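Local structure of transglutaminase elicitor (Phytophthora sojae, 3TW5) at residues E12-T17 with L333-A338; P58-K63 with P154-A159; W231-R236 with L277-E282; E242-T247 with L270-S275. The protein probably catalyses, as a transglutaminase, the joining of protein glutamine side chains to amines such as lysine, and is an elicitor of innate immunity in plants. The protein carries 1 engineered substitution. One frame throughout, in Å; residues are numbered along the deposited sequence.

How the interactions relate
Interactions 3 and 4 are two ends of one pairing: both join strand 232-246 to strand 269-280, interaction 3 near the centre of the molecule and interaction 4 about 25 Å away (between centres), where more of the residues are exposed. Six backbone bonds cross interaction 4 but two cross interaction 3, where side-chain contacts add more. Interaction 1 uses strand 333-336 of the same sheet but meets it with a helix, through aromatic packing and one hydroxyl bond; Trp334 NE1 and Asn232 OD1, 3.0 Å apart, probably bond it to interaction 3. Interaction 2 stands apart, about 47 Å from interaction 4 (between centres). It joins two helix starts in a fully buried contact, held by a salt bridge.

Interaction 1 (E12-T17 with L333-A338); sequences EAYFGT and LWLPKA
Tyr14 reaches from the end of helix 5-15 to the backbone just past strand 333-336, and its OH donates to Lys337 O at 3.1 Å. The approach is bent, with an angle of 114° at the carbonyl oxygen, and the hydroxyl is tilted somewhat out of the carbonyl plane. With CG trans to the backbone N (chi1 174°), the ring swings out from the helix far enough to make this bond. On the way it slides past the lysine in the opposite direction: Tyr14 CE2 lies 3.8 Å from Lys337 CG, so the aliphatic base of the lysine packs against the ring while its extended chain carries the ammonium group onward.

Phe15 approaches Leu335 from the opposite direction. Its far end makes the touch, Phe15 CZ to Leu335 CD2 at 3.7 Å, and the same methyl lies more loosely near the other ring, 4.4 Å from Tyr14 CE1. The two rings also meet: Tyr14 CD1 sits 3.8 Å above the plane of the Phe15 ring, over its centre.

The helix ends here, Gly16 leaving it with positive phi. Phe15 also packs on Ile212 of helix 202-215, while Tyr14, Leu335 and Lys337 share Val173 of strand 172-175, the antiparallel neighbour of strand 333-336.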
loop_
_atom_site.group_PDB
_atom_site.type_symbol
_atom_site.label_atom_id
_atom_site.label_comp_id
_atom_site.label_asym_id
_atom_site.label_seq_id
_atom_site.Cartn_x
_atom_site.Cartn_y
_atom_site.Cartn_z
ATOM N N GLU A 12 10.234 17.657 1.552
ATOM C CA GLU A 12 10.747 18.843 0.863
ATOM C C GLU A 12 12.065 18.556 0.152
ATOM O O GLU A 12 12.336 19.119 -0.907
ATOM C CB GLU A 12 10.889 20.021 1.833
ATOM C CG GLU A 12 9.555 20.653 2.236
ATOM C CD GLU A 12 9.692 21.821 3.205
ATOM O OE1 GLU A 12 8.731 22.612 3.319
ATOM O OE2 GLU A 12 10.749 21.954 3.858
ATOM N N ALA A 13 12.871 17.676 0.742
ATOM C CA ALA A 13 14.117 17.220 0.130
ATOM C C ALA A 13 13.852 16.392 -1.126
ATOM O O ALA A 13 14.467 16.627 -2.166
ATOM C CB ALA A 13 14.940 16.423 1.126
ATOM N N TYR A 14 12.931 15.435 -1.025
ATOM C CA TYR A 14 12.587 14.563 -2.148
ATOM C C TYR A 14 11.933 15.315 -3.308
ATOM O O TYR A 14 12.255 15.066 -4.468
ATOM C CB TYR A 14 11.696 13.394 -1.700
ATOM C CG TYR A 14 11.197 12.535 -2.849
ATOM C CD1 TYR A 14 9.839 12.477 -3.166
ATOM C CD2 TYR A 14 12.086 11.798 -3.632
ATOM C CE1 TYR A 14 9.381 11.697 -4.226
ATOM C CE2 TYR A 14 11.638 11.021 -4.691
ATOM C CZ TYR A 14 10.288 10.974 -4.983
ATOM O OH TYR A 14 9.853 10.203 -6.036
ATOM N N PHE A 15 11.018 16.227 -2.994
ATOM C CA PHE A 15 10.292 16.962 -4.029
ATOM C C PHE A 15 11.032 18.205 -4.523
ATOM O O PHE A 15 10.707 18.747 -5.581
ATOM C CB PHE A 15 8.883 17.324 -3.552
ATOM C CG PHE A 15 7.933 16.160 -3.524
ATOM C CD1 PHE A 15 7.414 15.641 -4.704
ATOM C CD2 PHE A 15 7.551 15.589 -2.316
ATOM C CE1 PHE A 15 6.534 14.564 -4.684
ATOM C CE2 PHE A 15 6.670 14.512 -2.286
ATOM C CZ PHE A 15 6.161 14.000 -3.472
ATOM N N GLY A 16 12.025 18.647 -3.754
ATOM C CA GLY A 16 12.827 19.814 -4.116
ATOM C C GLY A 16 12.033 21.105 -4.080
ATOM O O GLY A 16 12.361 22.066 -4.779
ATOM N N THR A 17 10.980 21.115 -3.265
ATOM C CA THR A 17 10.120 22.286 -3.095
ATOM C C THR A 17 9.509 22.305 -1.693
ATOM O O THR A 17 9.298 21.251 -1.085
ATOM C CB THR A 17 9.011 22.354 -4.186
ATOM O OG1 THR A 17 8.250 23.558 -4.028
ATOM C CG2 THR A 17 8.076 21.147 -4.117
ATOM N N LEU A 333 3.078 6.959 6.321
ATOM C CA LEU A 333 2.971 7.268 4.897
ATOM C C LEU A 333 4.355 7.144 4.270
ATOM O O LEU A 333 5.332 7.665 4.811
ATOM C CB LEU A 333 2.469 8.703 4.695
ATOM C CG LEU A 333 0.988 9.098 4.678
ATOM C CD1 LEU A 333 0.223 8.664 5.918
ATOM C CD2 LEU A 333 0.871 10.607 4.496
ATOM N N TRP A 334 4.446 6.459 3.135
ATOM C CA TRP A 334 5.716 6.378 2.420
ATOM C C TRP A 334 5.579 6.388 0.904
ATOM O O TRP A 334 4.576 5.933 0.360
ATOM C CB TRP A 334 6.550 5.179 2.886
ATOM C CG TRP A 334 5.916 3.834 2.691
ATOM C CD1 TRP A 334 5.014 3.226 3.514
ATOM C CD2 TRP A 334 6.168 2.913 1.621
ATOM N NE1 TRP A 334 4.677 1.991 3.018
ATOM C CE2 TRP A 334 5.371 1.771 1.859
ATOM C CE3 TRP A 334 6.985 2.944 0.483
ATOM C CZ2 TRP A 334 5.366 0.668 0.999
ATOM C CZ3 TRP A 334 6.980 1.845 -0.372
ATOM C CH2 TRP A 334 6.172 0.723 -0.109
ATOM N N LEU A 335 6.598 6.925 0.238
ATOM C CA LEU A 335 6.650 6.972 -1.222
ATOM C C LEU A 335 7.862 6.204 -1.736
ATOM O O LEU A 335 8.955 6.329 -1.178
ATOM C CB LEU A 335 6.739 8.416 -1.728
ATOM C CG LEU A 335 5.770 9.488 -1.233
ATOM C CD1 LEU A 335 6.297 10.148 0.031
ATOM C CD2 LEU A 335 5.566 10.528 -2.317
ATOM N N PRO A 336 7.678 5.403 -2.799
ATOM C CA PRO A 336 8.833 4.829 -3.477
ATOM C C PRO A 336 9.506 5.880 -4.366
ATOM O O PRO A 336 8.842 6.493 -5.206
ATOM C CB PRO A 336 8.225 3.700 -4.314
ATOM C CG PRO A 336 6.823 4.118 -4.553
ATOM C CD PRO A 336 6.403 4.906 -3.349
ATOM N N LYS A 337 10.805 6.095 -4.163
ATOM C CA LYS A 337 11.556 7.115 -4.897
ATOM C C LYS A 337 11.599 6.842 -6.396
ATOM O O LYS A 337 11.406 7.754 -7.205
ATOM C CB LYS A 337 12.985 7.232 -4.363
ATOM C CG LYS A 337 13.128 7.989 -3.054
ATOM C CD LYS A 337 14.593 8.319 -2.801
ATOM C CE LYS A 337 14.802 8.994 -1.456
ATOM N NZ LYS A 337 16.221 9.421 -1.266
ATOM N N ALA A 338 11.856 5.585 -6.755
ATOM C CA ALA A 338 11.971 5.166 -8.149
ATOM C C ALA A 338 11.788 3.657 -8.279
ATOM O O ALA A 338 11.771 2.938 -7.276
ATOM C CB ALA A 338 13.323 5.586 -8.723
#

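Interaction 2 (P58-K63 with P154-A159); sequences PSAAEK and PMDLKA
Asp156 has the most surface covered in this contact, and it meets both Lys63 and Ala60. Lys63 NZ donates to Asp156 OD2 at 2.8 Å in a salt bridge, arriving on the syn side but 27° out of the carboxylate plane. The two side chains cross at about a right angle, and the extended lysine also brings its CD to 3.4 Å from Asp156 OD2. The other oxygen faces Ala60: CB of Ala60 lies 3.6 Å from Asp156 OD1 and equally close to Asp156 O.

Both segments are helix beginnings, helix 60-67 and helix 154-167, set side by side at their first turns. The approach is close, with the CA atoms of Ala60 and Asp156 4.8 Å apart; the alanines Ala60 and Ala159 meet CB to CB at 3.7 Å. Ser59 is the N-cap of the first helix, its OG accepting from Glu62 N.

The buried charges have further partners. Asp156 OD1 accepts from Trp53 NE1, and OD2 from the backbone N of Gln153, just ahead of the second helix, so both carboxylate oxygens are held and rotation is probably restricted. Lys63 NZ also donates to Thr151 O on strand 150-152.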
loop_
_atom_site.group_PDB
_atom_site.type_symbol
_atom_site.label_atom_id
_atom_site.label_comp_id
_atom_site.label_asym_id
_atom_site.label_seq_id
_atom_site.Cartn_x
_atom_site.Cartn_y
_atom_site.Cartn_z
ATOM N N PRO A 58 -1.447 -23.016 -14.984
ATOM C CA PRO A 58 -0.193 -23.017 -14.235
ATOM C C PRO A 58 0.038 -21.673 -13.556
ATOM O O PRO A 58 -0.358 -20.633 -14.090
ATOM C CB PRO A 58 0.871 -23.240 -15.316
ATOM C CG PRO A 58 0.141 -23.814 -16.476
ATOM C CD PRO A 58 -1.220 -23.204 -16.429
ATOM N N SER A 59 0.672 -21.703 -12.388
ATOM C CA SER A 59 0.956 -20.495 -11.615
ATOM C C SER A 59 1.873 -19.521 -12.353
ATOM O O SER A 59 2.556 -19.898 -13.312
ATOM C CB SER A 59 1.579 -20.868 -10.272
ATOM O OG SER A 59 2.827 -21.519 -10.444
ATOM N N ALA A 60 1.881 -18.270 -11.895
ATOM C CA ALA A 60 2.753 -17.236 -12.453
ATOM C C ALA A 60 4.233 -17.607 -12.339
ATOM O O ALA A 60 5.034 -17.267 -13.211
ATOM C CB ALA A 60 2.484 -15.900 -11.785
ATOM N N ALA A 61 4.585 -18.309 -11.263
ATOM C CA ALA A 61 5.939 -18.816 -11.076
ATOM C C ALA A 61 6.300 -19.852 -12.139
ATOM O O ALA A 61 7.324 -19.719 -12.816
ATOM C CB ALA A 61 6.095 -19.401 -9.689
ATOM N N GLU A 62 5.447 -20.869 -12.286
ATOM C CA GLU A 62 5.640 -21.934 -13.274
ATOM C C GLU A 62 5.734 -21.389 -14.694
ATOM O O GLU A 62 6.543 -21.860 -15.493
ATOM C CB GLU A 62 4.513 -22.966 -13.177
ATOM C CG GLU A 62 4.598 -24.096 -14.206
ATOM C CD GLU A 62 3.717 -25.287 -13.868
ATOM O OE1 GLU A 62 3.229 -25.376 -12.718
ATOM O OE2 GLU A 62 3.521 -26.141 -14.757
ATOM N N LYS A 63 4.902 -20.397 -14.997
ATOM C CA LYS A 63 4.903 -19.753 -16.307
ATOM C C LYS A 63 6.207 -19.004 -16.569
ATOM O O LYS A 63 6.709 -19.003 -17.696
ATOM C CB LYS A 63 3.705 -18.815 -16.451
ATOM C CG LYS A 63 2.379 -19.526 -16.645
ATOM C CD LYS A 63 1.277 -18.535 -16.959
ATOM C CE LYS A 63 -0.043 -19.234 -17.194
ATOM N NZ LYS A 63 -1.116 -18.252 -17.481
ATOM N N PRO A 154 -2.325 -10.677 -17.643
ATOM C CA PRO A 154 -2.014 -9.447 -16.911
ATOM C C PRO A 154 -1.848 -9.701 -15.417
ATOM O O PRO A 154 -0.972 -9.116 -14.778
ATOM C CB PRO A 154 -3.242 -8.576 -17.175
ATOM C CG PRO A 154 -3.667 -8.977 -18.539
ATOM C CD PRO A 154 -3.388 -10.458 -18.642
ATOM N N MET A 155 -2.676 -10.592 -14.887
ATOM C CA MET A 155 -2.615 -10.985 -13.491
ATOM C C MET A 155 -1.317 -11.722 -13.136
ATOM O O MET A 155 -0.741 -11.486 -12.074
ATOM C CB MET A 155 -3.831 -11.841 -13.149
ATOM C CG MET A 155 -3.999 -12.115 -11.687
ATOM S SD MET A 155 -4.159 -10.588 -10.759
ATOM C CE MET A 155 -4.252 -11.288 -9.133
ATOM N N ASP A 156 -0.868 -12.609 -14.022
ATOM C CA ASP A 156 0.402 -13.312 -13.842
ATOM C C ASP A 156 1.556 -12.316 -13.729
ATOM O O ASP A 156 2.446 -12.474 -12.887
ATOM C CB ASP A 156 0.668 -14.271 -15.006
ATOM C CG ASP A 156 -0.239 -15.491 -14.992
ATOM O OD1 ASP A 156 -0.457 -16.091 -13.917
ATOM O OD2 ASP A 156 -0.716 -15.868 -16.084
ATOM N N LEU A 157 1.524 -11.290 -14.579
ATOM C CA LEU A 157 2.544 -10.245 -14.586
ATOM C C LEU A 157 2.498 -9.389 -13.325
ATOM O O LEU A 157 3.538 -8.958 -12.829
ATOM C CB LEU A 157 2.422 -9.374 -15.839
ATOM C CG LEU A 157 2.573 -10.086 -17.187
ATOM C CD1 LEU A 157 2.445 -9.098 -18.322
ATOM C CD2 LEU A 157 3.893 -10.837 -17.286
ATOM N N LYS A 158 1.295 -9.155 -12.806
ATOM C CA LYS A 158 1.127 -8.477 -11.518
ATOM C C LYS A 158 1.806 -9.260 -10.392
ATOM O O LYS A 158 2.396 -8.667 -9.490
ATOM C CB LYS A 158 -0.358 -8.254 -11.202
ATOM C CG LYS A 158 -1.016 -7.194 -12.071
ATOM C CD LYS A 158 -2.476 -6.972 -11.712
ATOM C CE LYS A 158 -3.068 -5.859 -12.568
ATOM N NZ LYS A 158 -4.441 -5.477 -12.149
ATOM N N ALA A 159 1.729 -10.589 -10.464
ATOM C CA ALA A 159 2.395 -11.475 -9.509
ATOM C C ALA A 159 3.907 -11.371 -9.609
ATOM O O ALA A 159 4.593 -11.210 -8.598
ATOM C CB ALA A 159 1.961 -12.914 -9.726
#

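Interaction 3 (W231-R236 with L277-E282); sequences WNQPVR and LSWIYE
Ser278 O receives the N-H of Arg236 at 2.6 Å, and Val235 CA adds a CA-H...O contact to the same oxygen. This is antiparallel sheet, strand 232-246 against strand 269-280, with Val235 and Trp279 as the non-hydrogen-bonded pair. On the other side of that pair Ile280 N donates to Pro234 O at 3.1 Å. Proline has no N-H to return a bond to Ile280. Ser278 bonds to the backbone of Gly237 as well as Arg236; with the helix-like backbone angles of Arg236, this fits a classic beta bulge. The short segments run 126° apart, well away from a straight antiparallel course.

Trp279 takes the crowded chi1 position, CG between its backbone N and carbonyl carbon, which brings its CD1 to 3.5 Å from Gln233 CB. Val235 CG1 meets Leu277 CD1 at 3.8 Å, the two side chains crossing at about a right angle, and Ile280 CD1 packs 3.8 Å from Arg236 CB. Beyond CB the arginine extends away, where NH1 bonds Thr299 OG1 of strand 299-310. Trp131 of helix 128-137 covers Gln233, Pro234 and Glu282. At the far end, the bent chain of Glu282 brings OE2 to 3.4 Å from Trp231 CZ3, carboxylate and indole planes turned 63° apart.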
loop_
_atom_site.group_PDB
_atom_site.type_symbol
_atom_site.label_atom_id
_atom_site.label_comp_id
_atom_site.label_asym_id
_atom_site.label_seq_id
_atom_site.Cartn_x
_atom_site.Cartn_y
_atom_site.Cartn_z
ATOM N N TRP A 231 -0.749 -3.316 7.093
ATOM C CA TRP A 231 -1.347 -3.384 5.761
ATOM C C TRP A 231 -0.920 -2.205 4.906
ATOM O O TRP A 231 -1.000 -1.060 5.340
ATOM C CB TRP A 231 -2.875 -3.435 5.842
ATOM C CG TRP A 231 -3.426 -4.824 5.945
ATOM C CD1 TRP A 231 -4.102 -5.365 7.005
ATOM C CD2 TRP A 231 -3.344 -5.858 4.953
ATOM N NE1 TRP A 231 -4.453 -6.668 6.733
ATOM C CE2 TRP A 231 -3.998 -6.997 5.481
ATOM C CE3 TRP A 231 -2.785 -5.934 3.670
ATOM C CZ2 TRP A 231 -4.105 -8.198 4.770
ATOM C CZ3 TRP A 231 -2.890 -7.126 2.968
ATOM C CH2 TRP A 231 -3.547 -8.241 3.520
ATOM N N ASN A 232 -0.465 -2.491 3.691
ATOM C CA ASN A 232 -0.061 -1.448 2.755
ATOM C C ASN A 232 -1.018 -1.352 1.581
ATOM O O ASN A 232 -1.345 -2.359 0.954
ATOM C CB ASN A 232 1.363 -1.689 2.250
ATOM C CG ASN A 232 2.406 -1.502 3.328
ATOM O OD1 ASN A 232 3.031 -0.449 3.422
ATOM N ND2 ASN A 232 2.599 -2.525 4.150
ATOM N N GLN A 233 -1.470 -0.133 1.299
ATOM C CA GLN A 233 -2.360 0.134 0.172
ATOM C C GLN A 233 -1.864 1.376 -0.564
ATOM O O GLN A 233 -1.480 2.355 0.078
ATOM C CB GLN A 233 -3.802 0.373 0.643
ATOM C CG GLN A 233 -4.306 -0.519 1.786
ATOM C CD GLN A 233 -4.605 -1.943 1.359
ATOM O OE1 GLN A 233 -4.967 -2.203 0.213
ATOM N NE2 GLN A 233 -4.460 -2.878 2.290
ATOM N N PRO A 234 -1.870 1.347 -1.910
ATOM C CA PRO A 234 -1.528 2.549 -2.667
ATOM C C PRO A 234 -2.703 3.526 -2.694
ATOM O O PRO A 234 -3.837 3.123 -2.963
ATOM C CB PRO A 234 -1.240 2.008 -4.066
ATOM C CG PRO A 234 -2.073 0.788 -4.176
ATOM C CD PRO A 234 -2.169 0.204 -2.793
ATOM N N VAL A 235 -2.432 4.795 -2.406
ATOM C CA VAL A 235 -3.482 5.811 -2.345
ATOM C C VAL A 235 -3.866 6.301 -3.745
ATOM O O VAL A 235 -3.003 6.516 -4.596
ATOM C CB VAL A 235 -3.080 6.992 -1.415
ATOM C CG1 VAL A 235 -4.077 8.138 -1.502
ATOM C CG2 VAL A 235 -2.963 6.510 0.021
ATOM N N ARG A 236 -5.169 6.453 -3.972
ATOM C CA ARG A 236 -5.684 6.987 -5.228
ATOM C C ARG A 236 -6.042 8.466 -5.112
ATOM O O ARG A 236 -5.854 9.228 -6.064
ATOM C CB ARG A 236 -6.904 6.192 -5.696
ATOM C CG ARG A 236 -7.361 6.544 -7.103
ATOM C CD ARG A 236 -8.653 5.843 -7.453
ATOM N NE ARG A 236 -9.131 6.217 -8.782
ATOM C CZ ARG A 236 -10.194 5.680 -9.376
ATOM N NH1 ARG A 236 -10.905 4.737 -8.766
ATOM N NH2 ARG A 236 -10.552 6.086 -10.585
ATOM N N LEU A 277 -9.674 9.661 2.696
ATOM C CA LEU A 277 -8.572 9.074 1.954
ATOM C C LEU A 277 -9.109 7.909 1.135
ATOM O O LEU A 277 -9.932 7.133 1.619
ATOM C CB LEU A 277 -7.479 8.602 2.915
ATOM C CG LEU A 277 -6.096 8.269 2.347
ATOM C CD1 LEU A 277 -5.431 9.503 1.759
ATOM C CD2 LEU A 277 -5.220 7.654 3.427
ATOM N N SER A 278 -8.652 7.793 -0.107
ATOM C CA SER A 278 -9.123 6.737 -1.001
ATOM C C SER A 278 -7.965 5.881 -1.499
ATOM O O SER A 278 -7.001 6.398 -2.064
ATOM C CB SER A 278 -9.890 7.333 -2.182
ATOM O OG SER A 278 -10.887 8.233 -1.734
ATOM N N TRP A 279 -8.067 4.572 -1.289
ATOM C CA TRP A 279 -7.013 3.651 -1.689
ATOM C C TRP A 279 -7.543 2.438 -2.438
ATOM O O TRP A 279 -8.741 2.149 -2.413
ATOM C CB TRP A 279 -6.201 3.205 -0.475
ATOM C CG TRP A 279 -6.992 2.459 0.546
ATOM C CD1 TRP A 279 -7.257 1.123 0.559
ATOM C CD2 TRP A 279 -7.611 3.003 1.717
ATOM N NE1 TRP A 279 -8.002 0.796 1.666
ATOM C CE2 TRP A 279 -8.235 1.931 2.394
ATOM C CE3 TRP A 279 -7.699 4.292 2.262
ATOM C CZ2 TRP A 279 -8.941 2.106 3.586
ATOM C CZ3 TRP A 279 -8.401 4.466 3.449
ATOM C CH2 TRP A 279 -9.014 3.376 4.097
ATOM N N ILE A 280 -6.626 1.729 -3.091
ATOM C CA ILE A 280 -6.947 0.544 -3.874
ATOM C C ILE A 280 -6.798 -0.697 -3.001
ATOM O O ILE A 280 -5.856 -0.790 -2.216
ATOM C CB ILE A 280 -6.008 0.427 -5.098
ATOM C CG1 ILE A 280 -5.845 1.781 -5.806
ATOM C CG2 ILE A 280 -6.490 -0.651 -6.052
ATOM C CD1 ILE A 280 -7.135 2.417 -6.327
ATOM N N TYR A 281 -7.730 -1.640 -3.126
ATOM C CA TYR A 281 -7.630 -2.897 -2.378
ATOM C C TYR A 281 -7.423 -4.137 -3.261
ATOM O O TYR A 281 -7.552 -4.068 -4.484
ATOM C CB TYR A 281 -8.776 -3.062 -1.363
ATOM C CG TYR A 281 -10.158 -3.300 -1.937
ATOM C CD1 TYR A 281 -10.675 -4.593 -2.041
ATOM C CD2 TYR A 281 -10.963 -2.234 -2.341
ATOM C CE1 TYR A 281 -11.952 -4.822 -2.550
ATOM C CE2 TYR A 281 -12.243 -2.450 -2.851
ATOM C CZ TYR A 281 -12.730 -3.748 -2.956
ATOM O OH TYR A 281 -13.993 -3.971 -3.463
ATOM N N GLU A 282 -7.105 -5.261 -2.619
ATOM C CA GLU A 282 -6.677 -6.488 -3.297
ATOM C C GLU A 282 -7.780 -7.204 -4.077
ATOM O O GLU A 282 -8.938 -7.232 -3.652
ATOM C CB GLU A 282 -6.054 -7.460 -2.284
ATOM C CG GLU A 282 -4.735 -6.984 -1.659
ATOM C CD GLU A 282 -4.913 -6.024 -0.481
ATOM O OE1 GLU A 282 -6.065 -5.684 -0.126
ATOM O OE2 GLU A 282 -3.887 -5.605 0.097
#

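Interaction 4 (E242-T247 with L270-S275); sequences EQTEMT and LVYVKS
This is a regular antiparallel pairing at the outer part of the large sheet, between the end of strand 232-246 and the start of strand 269-280. Glu242, Thr244 and Met246 face Lys274, Tyr272 and Leu270 as hydrogen-bonded pairs, each closed by two backbone bonds; for Thr244 and Tyr272 these are Thr244 N to Tyr272 O at 2.9 Å and Tyr272 N to Thr244 O at 2.8 Å.

On the face with Tyr272, Glu242 lies extended; a chi1 of -168° turns its CG opposite the backbone N and carries the carboxylate to the ring edge. OE2 sits 3.3 Å from Tyr272 CD2, near the ring plane, while carboxylate and ring are turned 51° from each other. Thr244 OG1 steadies that oxygen, donating to Glu242 OE2 at 2.6 Å on its anti side. The same oxygen is also hydrogen-bonded to the nitrogen of a bound cyclohexyl-propylsulfonic acid molecule, probably from the crystallisation liquor. Further along, Met246 lies beside Tyr272, SD to CB 4.2 Å. On the other face, Glu245 and Val271 cross at a slant, Glu245 CG 4.2 Å from Val271 CG2.

Strand 299-310 flanks Val271 and Val273 beyond. Helix 248-256 lies in the connection between the paired strands, giving an antiparallel beta ladder closed by a helical connection rather than a tight hairpin.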
loop_
_atom_site.group_PDB
_atom_site.type_symbol
_atom_site.label_atom_id
_atom_site.label_comp_id
_atom_site.label_asym_id
_atom_site.label_seq_id
_atom_site.Cartn_x
_atom_site.Cartn_y
_atom_site.Cartn_z
ATOM N N GLU A 242 -15.286 18.737 4.653
ATOM C CA GLU A 242 -15.747 19.820 5.515
ATOM C C GLU A 242 -14.601 20.568 6.192
ATOM O O GLU A 242 -13.694 19.957 6.760
ATOM C CB GLU A 242 -16.707 19.281 6.580
ATOM C CG GLU A 242 -17.468 20.364 7.338
ATOM C CD GLU A 242 -18.130 19.858 8.605
ATOM O OE1 GLU A 242 -18.800 18.801 8.563
ATOM O OE2 GLU A 242 -17.987 20.532 9.647
ATOM N N GLN A 243 -14.657 21.895 6.119
ATOM C CA GLN A 243 -13.803 22.767 6.918
ATOM C C GLN A 243 -14.702 23.716 7.694
ATOM O O GLN A 243 -15.506 24.443 7.104
ATOM C CB GLN A 243 -12.843 23.565 6.039
ATOM C CG GLN A 243 -11.738 22.745 5.405
ATOM C CD GLN A 243 -10.833 23.579 4.519
ATOM O OE1 GLN A 243 -10.279 24.591 4.952
ATOM N NE2 GLN A 243 -10.677 23.158 3.270
ATOM N N THR A 244 -14.574 23.696 9.016
ATOM C CA THR A 244 -15.389 24.536 9.885
ATOM C C THR A 244 -14.493 25.230 10.900
ATOM O O THR A 244 -13.935 24.584 11.786
ATOM C CB THR A 244 -16.484 23.714 10.603
ATOM O OG1 THR A 244 -17.296 23.041 9.633
ATOM C CG2 THR A 244 -17.369 24.612 11.455
ATOM N N GLU A 245 -14.351 26.544 10.754
ATOM C CA GLU A 245 -13.554 27.335 11.689
ATOM C C GLU A 245 -14.183 27.309 13.078
ATOM O O GLU A 245 -15.411 27.304 13.214
ATOM C CB GLU A 245 -13.403 28.777 11.203
ATOM C CG GLU A 245 -12.623 28.923 9.900
ATOM C CD GLU A 245 -12.364 30.377 9.514
ATOM O OE1 GLU A 245 -11.267 30.659 8.981
ATOM O OE2 GLU A 245 -13.249 31.236 9.746
ATOM N N MET A 246 -13.326 27.274 14.094
ATOM C CA MET A 246 -13.739 27.242 15.492
ATOM C C MET A 246 -12.772 28.054 16.334
ATOM O O MET A 246 -11.567 28.053 16.078
ATOM C CB MET A 246 -13.754 25.806 16.011
ATOM C CG MET A 246 -15.057 25.067 15.802
ATOM S SD MET A 246 -14.895 23.317 16.202
ATOM C CE MET A 246 -16.505 22.976 16.898
ATOM N N THR A 247 -13.295 28.749 17.338
ATOM C CA THR A 247 -12.433 29.420 18.305
ATOM C C THR A 247 -11.846 28.362 19.229
ATOM O O THR A 247 -12.389 27.258 19.342
ATOM C CB THR A 247 -13.178 30.497 19.127
ATOM O OG1 THR A 247 -14.280 29.903 19.822
ATOM C CG2 THR A 247 -13.692 31.607 18.223
ATOM N N LEU A 270 -8.876 27.268 15.636
ATOM C CA LEU A 270 -9.026 25.870 15.245
ATOM C C LEU A 270 -9.890 25.722 13.996
ATOM O O LEU A 270 -10.721 26.582 13.700
ATOM C CB LEU A 270 -9.623 25.055 16.397
ATOM C CG LEU A 270 -8.957 25.113 17.776
ATOM C CD1 LEU A 270 -9.883 24.527 18.815
ATOM C CD2 LEU A 270 -7.610 24.396 17.789
ATOM N N VAL A 271 -9.672 24.636 13.258
ATOM C CA VAL A 271 -10.528 24.282 12.130
ATOM C C VAL A 271 -10.859 22.800 12.212
ATOM O O VAL A 271 -9.963 21.959 12.187
ATOM C CB VAL A 271 -9.874 24.603 10.755
ATOM C CG1 VAL A 271 -10.743 24.096 9.612
ATOM C CG2 VAL A 271 -9.638 26.095 10.594
ATOM N N TYR A 272 -12.146 22.487 12.328
ATOM C CA TYR A 272 -12.604 21.106 12.286
ATOM C C TYR A 272 -12.609 20.644 10.842
ATOM O O TYR A 272 -13.234 21.269 9.985
ATOM C CB TYR A 272 -14.005 20.969 12.889
ATOM C CG TYR A 272 -14.656 19.619 12.642
ATOM C CD1 TYR A 272 -14.384 18.530 13.468
ATOM C CD2 TYR A 272 -15.541 19.433 11.582
ATOM C CE1 TYR A 272 -14.975 17.296 13.247
ATOM C CE2 TYR A 272 -16.135 18.202 11.352
ATOM C CZ TYR A 272 -15.847 17.138 12.188
ATOM O OH TYR A 272 -16.436 15.914 11.963
ATOM N N VAL A 273 -11.903 19.552 10.576
ATOM C CA VAL A 273 -11.816 19.018 9.226
ATOM C C VAL A 273 -12.330 17.589 9.184
ATOM O O VAL A 273 -11.998 16.770 10.040
ATOM C CB VAL A 273 -10.370 19.089 8.659
ATOM C CG1 VAL A 273 -10.308 18.538 7.233
ATOM C CG2 VAL A 273 -9.846 20.518 8.690
ATOM N N LYS A 274 -13.171 17.319 8.193
ATOM C CA LYS A 274 -13.564 15.968 7.846
ATOM C C LYS A 274 -13.104 15.725 6.417
ATOM O O LYS A 274 -13.498 16.449 5.496
ATOM C CB LYS A 274 -15.078 15.799 7.962
ATOM C CG LYS A 274 -15.622 14.500 7.370
ATOM C CD LYS A 274 -17.139 14.457 7.476
ATOM C CE LYS A 274 -17.723 13.346 6.630
ATOM N NZ LYS A 274 -19.186 13.227 6.823
ATOM N N SER A 275 -12.251 14.718 6.245
ATOM C CA SER A 275 -11.673 14.395 4.942
ATOM C C SER A 275 -11.666 12.896 4.710
ATOM O O SER A 275 -11.739 12.115 5.659
ATOM C CB SER A 275 -10.254 14.956 4.824
ATOM O OG SER A 275 -9.418 14.447 5.847
#